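Local coordinates for capsule biosynthesis protein CapD proenzyme (Bacillus anthracis, PDB 3G9K) that cleaves the poly-gamma-D-glutamate capsule and joins it by an amide bond to the side-chain amino group of meso-diaminopimelic acid in peptidoglycan, at residues 47-52 / 121-126; 52-57 / 128-133; 58-63 / 173-178; 182-187 / 196-201. All blocks are in the same frame, centred on the assembly; numbering follows the deposited sequence.

Contact 1 (47-52 / 121-126); sequences AAIVVS and GELLQP
The flat groups here are peptide carbonyls, and the one at the interface belongs to L123: V50 CG2 comes to 3.4 Å from L123 O, and a water donates to that same oxygen at 2.8 Å. The water also reaches V50 O, but weakly, so it spans the groove between the backbones. On the side of helix 47-52 turned from helix 120-133, S52 N and S52 OG approach A48 O from opposite faces of its carbonyl plane. The apolar contact is made by V50, I49, L123 and P126. With V50 CG1 anti to the backbone N (chi1 168°), CG2 falls beside that N and meets L123 CD2 at 3.7 Å, the two side chains crossing at about a right angle. I49 lies against the same leucine more aslant, its CG2 4.0 Å from L123 CB, while V50 CG1 reaches P126 CG at 4.2 Å. The short axes approach to 8.1 Å at a signed angle of -37°. H112 of helix 104-115 touches both I49 and L123, and F4 and I6 of the other polypeptide pack on A47, A48, V51 and S52. This chain is the N-terminal one of the two polypeptides made from the precursor, and the contact is helix-on-helix packing in the buried helical part of its gamma-glutamyltransferase fold.

Contact 2 (52-57 / 128-133); sequences SYVLGV and INYAEK
V57 and Y130 form the close part of this contact. V57 CG1 fits against the backbone of helix 128-133, 3.7 Å from A131 N and 3.8 Å from Y130 CB, and the valine and tyrosine side chains cross at about a right angle. The methyl is placed there by a chi1 of 171°, which sets V57 CG1 opposite the backbone N. A131 CB closes on it less tightly, at 4.4 Å from V57 CG1. No hydrogen bond joins the two segments; the touching atoms named here are in van der Waals contact. The pairing continues the packing of helix 44-58 against helix 120-133, part of the helical layers of the gamma-glutamyltransferase fold. Here the short axes run nearly parallel, 20° apart in direction, and stand 9.2 Å from each other; 178 Å² is buried in all. The slacker side is the Y130 ring, which belongs to a partly exposed residue. V54 CG1 meets Y130 CE2 obliquely at 4.3 Å. L29 of helix 28-39 touches the same tyrosine, and Y130 OH makes a weak hydrogen bond to E33 OE2. On a neighbouring face, helix 128-133 meets helix 176-188, where I128 packs on L182.

Contact 3 (58-63 / 173-178); sequences VELHAS and LIQTDL
L60 and L173 reach toward each other tip to tip, with L60 CD2 and L173 CD2 3.9 Å apart. The Q175 side chain crosses L60 obliquely instead, and the same methyl serves both: L60 CD2 is 3.8 Å from Q175 OE1, 4.0 Å from Q175 NE2 and 4.1 Å from Q175 CD. The methyl lies obliquely off the oxygen-nitrogen end of the amide, nearest OE1, and not over its face. A chi1 of 64° swings L60 CG toward the other segment, and the extended Q175 chain carries its amide across to that methyl. The amide has its polar partner beyond this contact: Q175 NE2 donates to V57 O in helix 44-58, which would limit rotation of the group. The backbone of Q175 is bonded to A131, and F160 touches both L60 and Q175. F34 of the other polypeptide packs on L60, and E59 OE1 is hydrogen-bonded to T2 OG1 of that chain. Q175 occupies the N-cap position of helix 176-188, and E59 is the first residue to leave helix 44-58. The arrangement thus joins a helix exit to a strand-to-helix junction beside the two-chain interface of a gamma-glutamyltransferase.

Contact 4 (182-187 / 196-201); sequences LKKIQK and GGVARA
K184 reaches V198 through a first torsion that sets its CG anti to the backbone N (chi1 -158°) and a chain that stays extended until it bends at chi4 (-67°). The bend carries the ammonium toward the N-terminal part of helix 196-206, and the aliphatic part lies alongside the valine: K184 CD is 4.1 Å from V198 CG2, the two side chains sliding past each other in opposite directions. The sole apolar touch across the contact is this one. The polar link goes through water. One water accepts from K184 NZ at 2.8 Å and from V198 N at 3.0 Å; a second accepts from K184 NZ and from G197 N, each at 3.0 Å. The direct separation from K184 NZ to G197 N, 4.4 Å, is too long for a bond, so the two waters connect lysine and helix. Backbone N-H groups of a first helical turn as a rule lack acceptors in a preceding turn, and here solvent supplies them near the N-terminal part of helix 196-206. F193 of helix 191-194, which lies between the two helices in sequence, touches both I185 and V198. Only 99 Å² is buried between the segments. A positive ammonium near a helix N-terminus would probably be unfavourable by itself, and its salt bridge to E188 OE1 may offset this. R200 lays one face of its guanidinium over G197 N, which sits 3.2 Å above the plane and toward the rim. K184 NZ and R200 NH2 remain 6.7 Å apart.

Contacts 1 and 2 are successive stations on one helix pair, 44-58 with 120-133, with centres about 9 Å apart; both are buried and largely apolar, though contact 1 adds a bridging water. Contact 3, also buried, takes over where helix 44-58 ends, its centre about 7 Å from that of contact 2, and mixes methyls with an amide. Contact 4 is the partly buried outlier, joined chiefly through water. It shares helix 176-188 with contact 3, yet the two meet only by adjoining in sequence. Helix 176-188 is nevertheless fastened to helix 120-133: Q186 NE2 is hydrogen-bonded to Q125 OE1 at 2.6 Å, connecting contacts 4 and 1.

Contact 1 (47-52 / 121-126)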
loop_
_atom_site.group_PDB
_atom_site.type_symbol
_atom_site.label_atom_id
_atom_site.label_comp_id
_atom_site.label_asym_id
_atom_site.label_seq_id
_atom_site.Cartn_x
_atom_site.Cartn_y
_atom_site.Cartn_z
ATOM N N ALA A 47 4.847 8.130 -13.968
ATOM C CA ALA A 47 4.095 6.887 -14.005
ATOM C C ALA A 47 3.361 6.601 -12.687
ATOM O O ALA A 47 2.270 6.071 -12.704
ATOM C CB ALA A 47 5.009 5.709 -14.363
ATOM N N ALA A 48 3.980 6.907 -11.556
ATOM C CA ALA A 48 3.362 6.654 -10.244
ATOM C C ALA A 48 2.096 7.525 -10.031
ATOM O O ALA A 48 1.112 7.088 -9.442
ATOM C CB ALA A 48 4.394 6.935 -9.112
ATOM N N ILE A 49 2.116 8.744 -10.558
ATOM C CA ILE A 49 0.970 9.635 -10.451
ATOM C C ILE A 49 -0.150 9.095 -11.307
ATOM O O ILE A 49 -1.333 9.046 -10.887
ATOM C CB ILE A 49 1.315 11.084 -10.896
ATOM C CG1 ILE A 49 2.257 11.715 -9.877
ATOM C CG2 ILE A 49 0.035 11.882 -11.123
ATOM C CD1 ILE A 49 2.996 13.021 -10.318
ATOM N N VAL A 50 0.205 8.693 -12.512
ATOM C CA VAL A 50 -0.774 8.074 -13.426
ATOM C C VAL A 50 -1.389 6.804 -12.797
ATOM O O VAL A 50 -2.601 6.634 -12.758
ATOM C CB VAL A 50 -0.107 7.718 -14.747
ATOM C CG1 VAL A 50 -1.001 6.859 -15.547
ATOM C CG2 VAL A 50 0.271 9.016 -15.517
ATOM N N VAL A 51 -0.533 5.909 -12.338
ATOM C CA VAL A 51 -0.933 4.682 -11.663
ATOM C C VAL A 51 -1.801 4.977 -10.445
ATOM O O VAL A 51 -2.794 4.297 -10.225
ATOM C CB VAL A 51 0.285 3.797 -11.262
ATOM C CG1 VAL A 51 -0.138 2.667 -10.311
ATOM C CG2 VAL A 51 0.992 3.189 -12.515
ATOM N N SER A 52 -1.405 5.945 -9.625
ATOM C CA SER A 52 -2.194 6.225 -8.385
ATOM C C SER A 52 -3.607 6.668 -8.715
ATOM O O SER A 52 -4.587 6.144 -8.178
ATOM C CB SER A 52 -1.540 7.259 -7.510
ATOM O OG SER A 52 -0.339 6.754 -7.015
ATOM N N GLY A 121 -1.823 17.787 -16.199
ATOM C CA GLY A 121 -3.004 17.490 -16.956
ATOM C C GLY A 121 -2.930 16.173 -17.679
ATOM O O GLY A 121 -3.821 15.384 -17.634
ATOM N N GLU A 122 -1.835 15.961 -18.363
ATOM C CA GLU A 122 -1.601 14.731 -19.121
ATOM C C GLU A 122 -1.669 13.476 -18.250
ATOM O O GLU A 122 -2.190 12.439 -18.654
ATOM C CB GLU A 122 -0.200 14.715 -19.750
ATOM C CG GLU A 122 0.116 15.759 -20.747
ATOM C CD GLU A 122 1.555 15.646 -21.287
ATOM O OE1 GLU A 122 2.236 14.607 -21.070
ATOM O OE2 GLU A 122 2.007 16.590 -21.936
ATOM N N LEU A 123 -1.083 13.574 -17.072
ATOM C CA LEU A 123 -1.033 12.464 -16.130
ATOM C C LEU A 123 -2.388 12.033 -15.536
ATOM O O LEU A 123 -2.543 10.867 -15.193
ATOM C CB LEU A 123 -0.058 12.827 -15.040
ATOM C CG LEU A 123 1.357 13.221 -15.492
ATOM C CD1 LEU A 123 2.223 13.571 -14.267
ATOM C CD2 LEU A 123 2.078 12.128 -16.339
ATOM N N LEU A 124 -3.372 12.958 -15.477
ATOM C CA LEU A 124 -4.708 12.652 -14.969
ATOM C C LEU A 124 -5.589 12.051 -16.029
ATOM O O LEU A 124 -6.598 11.441 -15.713
ATOM C CB LEU A 124 -5.369 13.922 -14.396
ATOM C CG LEU A 124 -5.117 14.195 -12.907
ATOM C CD1 LEU A 124 -3.670 14.388 -12.629
ATOM C CD2 LEU A 124 -5.918 15.431 -12.424
ATOM N N GLN A 125 -5.213 12.223 -17.302
ATOM C CA GLN A 125 -6.101 11.860 -18.385
ATOM C C GLN A 125 -6.427 10.367 -18.455
ATOM O O GLN A 125 -7.558 10.019 -18.692
ATOM C CB GLN A 125 -5.602 12.383 -19.758
ATOM C CG GLN A 125 -6.682 12.357 -20.827
ATOM C CD GLN A 125 -7.798 13.341 -20.554
ATOM O OE1 GLN A 125 -7.553 14.505 -20.247
ATOM N NE2 GLN A 125 -9.003 12.887 -20.663
ATOM N N PRO A 126 -5.443 9.476 -18.293
ATOM C CA PRO A 126 -5.887 8.068 -18.344
ATOM C C PRO A 126 -6.978 7.686 -17.318
ATOM O O PRO A 126 -7.924 6.985 -17.646
ATOM C CB PRO A 126 -4.592 7.303 -18.105
ATOM C CG PRO A 126 -3.535 8.216 -18.616
ATOM C CD PRO A 126 -3.993 9.574 -18.135
HETATM O O HOH W 1 -4.330 8.779 -14.592
#

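Contact 2 (52-57 / 128-133)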
loop_
_atom_site.group_PDB
_atom_site.type_symbol
_atom_site.label_atom_id
_atom_site.label_comp_id
_atom_site.label_asym_id
_atom_site.label_seq_id
_atom_site.Cartn_x
_atom_site.Cartn_y
_atom_site.Cartn_z
ATOM N N SER A 52 -1.405 5.945 -9.625
ATOM C CA SER A 52 -2.194 6.225 -8.385
ATOM C C SER A 52 -3.607 6.668 -8.715
ATOM O O SER A 52 -4.587 6.144 -8.178
ATOM C CB SER A 52 -1.540 7.259 -7.510
ATOM O OG SER A 52 -0.339 6.754 -7.015
ATOM N N TYR A 53 -3.723 7.594 -9.647
ATOM C CA TYR A 53 -5.052 8.015 -10.102
ATOM C C TYR A 53 -5.920 6.912 -10.811
ATOM O O TYR A 53 -7.133 6.838 -10.627
ATOM C CB TYR A 53 -4.906 9.279 -10.960
ATOM C CG TYR A 53 -4.986 10.590 -10.209
ATOM C CD1 TYR A 53 -3.862 11.356 -9.972
ATOM C CD2 TYR A 53 -6.212 11.089 -9.800
ATOM C CE1 TYR A 53 -3.964 12.628 -9.310
ATOM C CE2 TYR A 53 -6.313 12.283 -9.159
ATOM C CZ TYR A 53 -5.186 13.057 -8.907
ATOM O OH TYR A 53 -5.360 14.233 -8.251
ATOM N N VAL A 54 -5.315 6.069 -11.641
ATOM C CA VAL A 54 -6.014 4.955 -12.289
ATOM C C VAL A 54 -6.595 3.951 -11.261
ATOM O O VAL A 54 -7.758 3.562 -11.351
ATOM C CB VAL A 54 -5.068 4.241 -13.314
ATOM C CG1 VAL A 54 -5.599 2.867 -13.684
ATOM C CG2 VAL A 54 -4.846 5.166 -14.533
ATOM N N LEU A 55 -5.799 3.624 -10.256
ATOM C CA LEU A 55 -6.149 2.731 -9.160
ATOM C C LEU A 55 -7.333 3.318 -8.404
ATOM O O LEU A 55 -8.268 2.579 -8.059
ATOM C CB LEU A 55 -4.946 2.479 -8.241
ATOM C CG LEU A 55 -3.909 1.490 -8.793
ATOM C CD1 LEU A 55 -2.703 1.555 -7.892
ATOM C CD2 LEU A 55 -4.473 0.077 -8.935
ATOM N N GLY A 56 -7.354 4.636 -8.211
ATOM C CA GLY A 56 -8.499 5.306 -7.551
ATOM C C GLY A 56 -9.778 5.148 -8.336
ATOM O O GLY A 56 -10.910 5.195 -7.803
ATOM N N VAL A 57 -9.632 4.959 -9.639
ATOM C CA VAL A 57 -10.824 4.768 -10.487
ATOM C C VAL A 57 -11.227 3.297 -10.625
ATOM O O VAL A 57 -12.388 2.929 -10.452
ATOM C CB VAL A 57 -10.598 5.395 -11.886
ATOM C CG1 VAL A 57 -11.732 5.013 -12.810
ATOM C CG2 VAL A 57 -10.478 6.919 -11.780
ATOM N N ILE A 128 -9.169 9.734 -15.984
ATOM C CA ILE A 128 -10.352 10.428 -16.428
ATOM C C ILE A 128 -11.065 9.602 -17.495
ATOM O O ILE A 128 -12.269 9.503 -17.459
ATOM C CB ILE A 128 -10.035 11.863 -16.934
ATOM C CG1 ILE A 128 -9.650 12.802 -15.776
ATOM C CG2 ILE A 128 -11.188 12.442 -17.699
ATOM C CD1 ILE A 128 -9.033 14.134 -16.266
ATOM N N ASN A 129 -10.310 8.982 -18.414
ATOM C CA ASN A 129 -10.900 8.175 -19.496
ATOM C C ASN A 129 -11.660 6.948 -18.967
ATOM O O ASN A 129 -12.771 6.633 -19.403
ATOM C CB ASN A 129 -9.797 7.709 -20.472
ATOM C CG ASN A 129 -9.190 8.849 -21.316
ATOM O OD1 ASN A 129 -8.098 8.673 -21.896
ATOM N ND2 ASN A 129 -9.876 9.990 -21.397
ATOM N N TYR A 130 -11.066 6.257 -17.994
ATOM C CA TYR A 130 -11.726 5.124 -17.320
ATOM C C TYR A 130 -12.936 5.549 -16.505
ATOM O O TYR A 130 -13.927 4.833 -16.488
ATOM C CB TYR A 130 -10.750 4.327 -16.436
ATOM C CG TYR A 130 -9.676 3.568 -17.191
ATOM C CD1 TYR A 130 -10.003 2.611 -18.158
ATOM C CD2 TYR A 130 -8.336 3.760 -16.901
ATOM C CE1 TYR A 130 -9.016 1.909 -18.845
ATOM C CE2 TYR A 130 -7.361 3.074 -17.571
ATOM C CZ TYR A 130 -7.698 2.149 -18.547
ATOM O OH TYR A 130 -6.698 1.470 -19.221
ATOM N N ALA A 131 -12.892 6.733 -15.896
ATOM C CA ALA A 131 -14.073 7.289 -15.204
ATOM C C ALA A 131 -15.205 7.567 -16.216
ATOM O O ALA A 131 -16.323 7.154 -16.021
ATOM C CB ALA A 131 -13.716 8.566 -14.451
ATOM N N GLU A 132 -14.863 8.229 -17.314
ATOM C CA GLU A 132 -15.851 8.754 -18.241
ATOM C C GLU A 132 -16.341 7.689 -19.199
ATOM O O GLU A 132 -17.547 7.587 -19.436
ATOM C CB GLU A 132 -15.277 9.886 -19.080
ATOM C CG GLU A 132 -16.323 10.601 -19.899
ATOM C CD GLU A 132 -16.685 11.957 -19.324
ATOM O OE1 GLU A 132 -15.796 12.845 -19.358
ATOM O OE2 GLU A 132 -17.852 12.137 -18.855
ATOM N N LYS A 133 -15.391 6.925 -19.756
ATOM C CA LYS A 133 -15.708 5.883 -20.728
ATOM C C LYS A 133 -16.021 4.542 -20.079
ATOM O O LYS A 133 -16.731 3.736 -20.660
ATOM C CB LYS A 133 -14.571 5.722 -21.737
ATOM C CG LYS A 133 -14.123 7.010 -22.418
ATOM C CD LYS A 133 -15.171 7.605 -23.292
ATOM C CE LYS A 133 -14.632 8.799 -24.087
ATOM N NZ LYS A 133 -13.623 8.400 -25.145
#

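Contact 3 (58-63 / 173-178)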
loop_
_atom_site.group_PDB
_atom_site.type_symbol
_atom_site.label_atom_id
_atom_site.label_comp_id
_atom_site.label_asym_id
_atom_site.label_seq_id
_atom_site.Cartn_x
_atom_site.Cartn_y
_atom_site.Cartn_z
ATOM N N VAL A 58 -10.274 2.442 -10.956
ATOM C CA VAL A 58 -10.588 1.061 -11.312
ATOM C C VAL A 58 -10.481 0.103 -10.124
ATOM O O VAL A 58 -10.987 -1.037 -10.181
ATOM C CB VAL A 58 -9.686 0.561 -12.503
ATOM C CG1 VAL A 58 -9.819 1.502 -13.723
ATOM C CG2 VAL A 58 -8.202 0.440 -12.068
ATOM N N GLU A 59 -9.766 0.515 -9.084
ATOM C CA GLU A 59 -9.635 -0.285 -7.881
ATOM C C GLU A 59 -10.155 0.526 -6.685
ATOM O O GLU A 59 -9.525 0.601 -5.651
ATOM C CB GLU A 59 -8.186 -0.693 -7.653
ATOM C CG GLU A 59 -8.108 -1.853 -6.729
ATOM C CD GLU A 59 -6.687 -2.178 -6.310
ATOM O OE1 GLU A 59 -5.926 -1.236 -5.997
ATOM O OE2 GLU A 59 -6.349 -3.378 -6.300
ATOM N N LEU A 60 -11.317 1.126 -6.897
ATOM C CA LEU A 60 -11.900 2.179 -6.059
ATOM C C LEU A 60 -12.216 1.801 -4.624
ATOM O O LEU A 60 -12.256 2.678 -3.732
ATOM C CB LEU A 60 -13.151 2.708 -6.766
ATOM C CG LEU A 60 -14.297 1.700 -6.930
ATOM C CD1 LEU A 60 -15.408 2.071 -5.879
ATOM C CD2 LEU A 60 -14.863 1.659 -8.340
ATOM N N HIS A 61 -12.368 0.504 -4.388
ATOM C CA HIS A 61 -12.584 -0.013 -3.027
ATOM C C HIS A 61 -11.375 0.175 -2.176
ATOM O O HIS A 61 -11.502 0.295 -0.967
ATOM C CB HIS A 61 -12.960 -1.499 -3.026
ATOM C CG HIS A 61 -12.065 -2.377 -3.845
ATOM N ND1 HIS A 61 -12.145 -2.436 -5.225
ATOM C CD2 HIS A 61 -11.073 -3.213 -3.487
ATOM C CE1 HIS A 61 -11.248 -3.293 -5.672
ATOM N NE2 HIS A 61 -10.599 -3.796 -4.636
ATOM N N ALA A 62 -10.205 0.249 -2.803
ATOM C CA ALA A 62 -8.914 0.142 -2.059
ATOM C C ALA A 62 -8.131 1.423 -1.859
ATOM O O ALA A 62 -7.283 1.503 -0.969
ATOM C CB ALA A 62 -8.021 -0.885 -2.759
ATOM N N SER A 63 -8.331 2.413 -2.705
ATOM C CA SER A 63 -7.629 3.675 -2.587
ATOM C C SER A 63 -8.383 4.693 -3.432
ATOM O O SER A 63 -9.270 4.319 -4.214
ATOM C CB SER A 63 -6.182 3.578 -3.076
ATOM O OG SER A 63 -6.081 3.507 -4.519
ATOM N N LEU A 173 -18.377 -0.482 -15.795
ATOM C CA LEU A 173 -18.735 0.545 -14.816
ATOM C C LEU A 173 -18.254 1.899 -15.281
ATOM O O LEU A 173 -17.041 2.093 -15.457
ATOM C CB LEU A 173 -18.087 0.208 -13.477
ATOM C CG LEU A 173 -18.220 1.245 -12.362
ATOM C CD1 LEU A 173 -19.698 1.538 -12.032
ATOM C CD2 LEU A 173 -17.427 0.746 -11.170
ATOM N N ILE A 174 -19.213 2.818 -15.447
ATOM C CA ILE A 174 -19.016 4.200 -15.859
ATOM C C ILE A 174 -19.252 5.092 -14.623
ATOM O O ILE A 174 -20.202 4.866 -13.869
ATOM C CB ILE A 174 -19.993 4.662 -16.976
ATOM C CG1 ILE A 174 -19.689 3.917 -18.308
ATOM C CG2 ILE A 174 -19.867 6.158 -17.157
ATOM C CD1 ILE A 174 -20.828 4.013 -19.468
ATOM N N GLN A 175 -18.327 6.028 -14.393
ATOM C CA GLN A 175 -18.321 6.911 -13.195
ATOM C C GLN A 175 -18.284 8.403 -13.579
ATOM O O GLN A 175 -17.258 9.097 -13.431
ATOM C CB GLN A 175 -17.139 6.551 -12.247
ATOM C CG GLN A 175 -17.249 5.177 -11.585
ATOM C CD GLN A 175 -16.070 4.821 -10.724
ATOM O OE1 GLN A 175 -16.083 5.014 -9.508
ATOM N NE2 GLN A 175 -15.044 4.280 -11.354
ATOM N N THR A 176 -19.433 8.883 -14.054
ATOM C CA THR A 176 -19.614 10.235 -14.530
ATOM C C THR A 176 -19.341 11.345 -13.522
ATOM O O THR A 176 -18.641 12.293 -13.850
ATOM C CB THR A 176 -21.005 10.397 -15.097
ATOM O OG1 THR A 176 -21.127 9.471 -16.184
ATOM C CG2 THR A 176 -21.231 11.824 -15.584
ATOM N N ASP A 177 -19.874 11.224 -12.309
ATOM C CA ASP A 177 -19.595 12.176 -11.224
ATOM C C ASP A 177 -18.105 12.268 -10.942
ATOM O O ASP A 177 -17.578 13.381 -10.804
ATOM C CB ASP A 177 -20.309 11.804 -9.909
ATOM C CG ASP A 177 -21.840 11.908 -9.983
ATOM O OD1 ASP A 177 -22.383 12.404 -10.972
ATOM O OD2 ASP A 177 -22.501 11.538 -8.983
ATOM N N LEU A 178 -17.430 11.123 -10.836
ATOM C CA LEU A 178 -15.986 11.106 -10.619
ATOM C C LEU A 178 -15.201 11.744 -11.770
ATOM O O LEU A 178 -14.197 12.423 -11.528
ATOM C CB LEU A 178 -15.458 9.676 -10.323
ATOM C CG LEU A 178 -13.968 9.457 -10.030
ATOM C CD1 LEU A 178 -13.495 10.297 -8.825
ATOM C CD2 LEU A 178 -13.677 7.932 -9.800
#

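Contact 4 (182-187 / 196-201)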
loop_
_atom_site.group_PDB
_atom_site.type_symbol
_atom_site.label_atom_id
_atom_site.label_comp_id
_atom_site.label_asym_id
_atom_site.label_seq_id
_atom_site.Cartn_x
_atom_site.Cartn_y
_atom_site.Cartn_z
ATOM N N LEU A 182 -12.569 14.719 -11.369
ATOM C CA LEU A 182 -11.204 14.582 -11.884
ATOM C C LEU A 182 -10.914 15.673 -12.969
ATOM O O LEU A 182 -9.836 16.239 -13.001
ATOM C CB LEU A 182 -10.975 13.171 -12.438
ATOM C CG LEU A 182 -11.012 12.002 -11.457
ATOM C CD1 LEU A 182 -10.768 10.691 -12.148
ATOM C CD2 LEU A 182 -9.944 12.163 -10.301
ATOM N N LYS A 183 -11.879 15.962 -13.824
ATOM C CA LYS A 183 -11.698 17.033 -14.807
ATOM C C LYS A 183 -11.526 18.391 -14.130
ATOM O O LYS A 183 -10.725 19.213 -14.581
ATOM C CB LYS A 183 -12.865 17.026 -15.807
ATOM C CG LYS A 183 -12.739 15.880 -16.797
ATOM C CD LYS A 183 -14.032 15.641 -17.582
ATOM C CE LYS A 183 -13.744 14.968 -18.878
ATOM N NZ LYS A 183 -14.929 15.060 -19.803
ATOM N N LYS A 184 -12.211 18.618 -12.992
ATOM C CA LYS A 184 -12.054 19.877 -12.239
ATOM C C LYS A 184 -10.664 20.004 -11.660
ATOM O O LYS A 184 -10.059 21.061 -11.693
ATOM C CB LYS A 184 -13.089 19.979 -11.102
ATOM C CG LYS A 184 -13.356 21.438 -10.633
ATOM C CD LYS A 184 -14.558 21.473 -9.696
ATOM C CE LYS A 184 -15.090 22.877 -9.427
ATOM N NZ LYS A 184 -14.222 23.771 -8.667
ATOM N N ILE A 185 -10.173 18.912 -11.102
ATOM C CA ILE A 185 -8.804 18.850 -10.600
ATOM C C ILE A 185 -7.812 19.038 -11.786
ATOM O O ILE A 185 -6.784 19.704 -11.646
ATOM C CB ILE A 185 -8.558 17.495 -9.902
ATOM C CG1 ILE A 185 -9.336 17.390 -8.597
ATOM C CG2 ILE A 185 -7.073 17.244 -9.674
ATOM C CD1 ILE A 185 -9.398 15.985 -8.025
ATOM N N GLN A 186 -8.118 18.426 -12.927
ATOM C CA GLN A 186 -7.262 18.534 -14.127
ATOM C C GLN A 186 -7.141 20.018 -14.543
ATOM O O GLN A 186 -6.049 20.477 -14.875
ATOM C CB GLN A 186 -7.796 17.688 -15.257
ATOM C CG GLN A 186 -6.965 17.747 -16.559
ATOM C CD GLN A 186 -7.604 16.906 -17.601
ATOM O OE1 GLN A 186 -8.765 17.109 -17.910
ATOM N NE2 GLN A 186 -6.871 15.934 -18.132
ATOM N N LYS A 187 -8.256 20.739 -14.515
ATOM C CA LYS A 187 -8.294 22.168 -14.890
ATOM C C LYS A 187 -7.743 23.102 -13.818
ATOM O O LYS A 187 -6.954 24.022 -14.118
ATOM C CB LYS A 187 -9.707 22.587 -15.210
ATOM C CG LYS A 187 -9.808 24.090 -15.450
ATOM C CD LYS A 187 -11.131 24.439 -16.031
ATOM C CE LYS A 187 -11.142 25.825 -16.637
ATOM N NZ LYS A 187 -12.374 25.886 -17.462
ATOM N N GLY A 196 -13.916 25.343 -3.454
ATOM C CA GLY A 196 -15.002 25.295 -4.414
ATOM C C GLY A 196 -16.055 24.271 -4.113
ATOM O O GLY A 196 -16.218 23.822 -2.983
ATOM N N GLY A 197 -16.811 23.920 -5.151
ATOM C CA GLY A 197 -17.896 22.978 -5.016
ATOM C C GLY A 197 -17.517 21.613 -4.463
ATOM O O GLY A 197 -18.294 21.027 -3.690
ATOM N N VAL A 198 -16.336 21.090 -4.818
ATOM C CA VAL A 198 -15.979 19.784 -4.366
ATOM C C VAL A 198 -15.770 19.839 -2.862
ATOM O O VAL A 198 -16.252 18.961 -2.149
ATOM C CB VAL A 198 -14.718 19.217 -5.038
ATOM C CG1 VAL A 198 -14.272 17.890 -4.328
ATOM C CG2 VAL A 198 -15.007 18.951 -6.514
ATOM N N ALA A 199 -15.030 20.857 -2.419
ATOM C CA ALA A 199 -14.807 21.112 -1.004
ATOM C C ALA A 199 -16.107 21.296 -0.259
ATOM O O ALA A 199 -16.287 20.748 0.839
ATOM C CB ALA A 199 -13.902 22.315 -0.797
ATOM N N ARG A 200 -17.058 21.989 -0.885
ATOM C CA ARG A 200 -18.369 22.107 -0.287
ATOM C C ARG A 200 -19.041 20.726 -0.132
ATOM O O ARG A 200 -19.639 20.464 0.921
ATOM C CB ARG A 200 -19.252 23.098 -1.064
ATOM C CG ARG A 200 -18.866 24.560 -0.833
ATOM C CD ARG A 200 -19.877 25.533 -1.400
ATOM N NE ARG A 200 -19.997 25.498 -2.865
ATOM C CZ ARG A 200 -19.184 26.126 -3.724
ATOM N NH1 ARG A 200 -18.130 26.829 -3.295
ATOM N NH2 ARG A 200 -19.419 26.032 -5.031
ATOM N N ALA A 201 -18.971 19.876 -1.169
ATOM C CA ALA A 201 -19.532 18.519 -1.114
ATOM C C ALA A 201 -18.914 17.682 0.010
ATOM O O ALA A 201 -19.650 16.981 0.735
ATOM C CB ALA A 201 -19.339 17.789 -2.451
HETATM O O HOH W 2 -14.057 22.296 -6.296
HETATM O O HOH W 3 -16.427 25.506 -7.687
#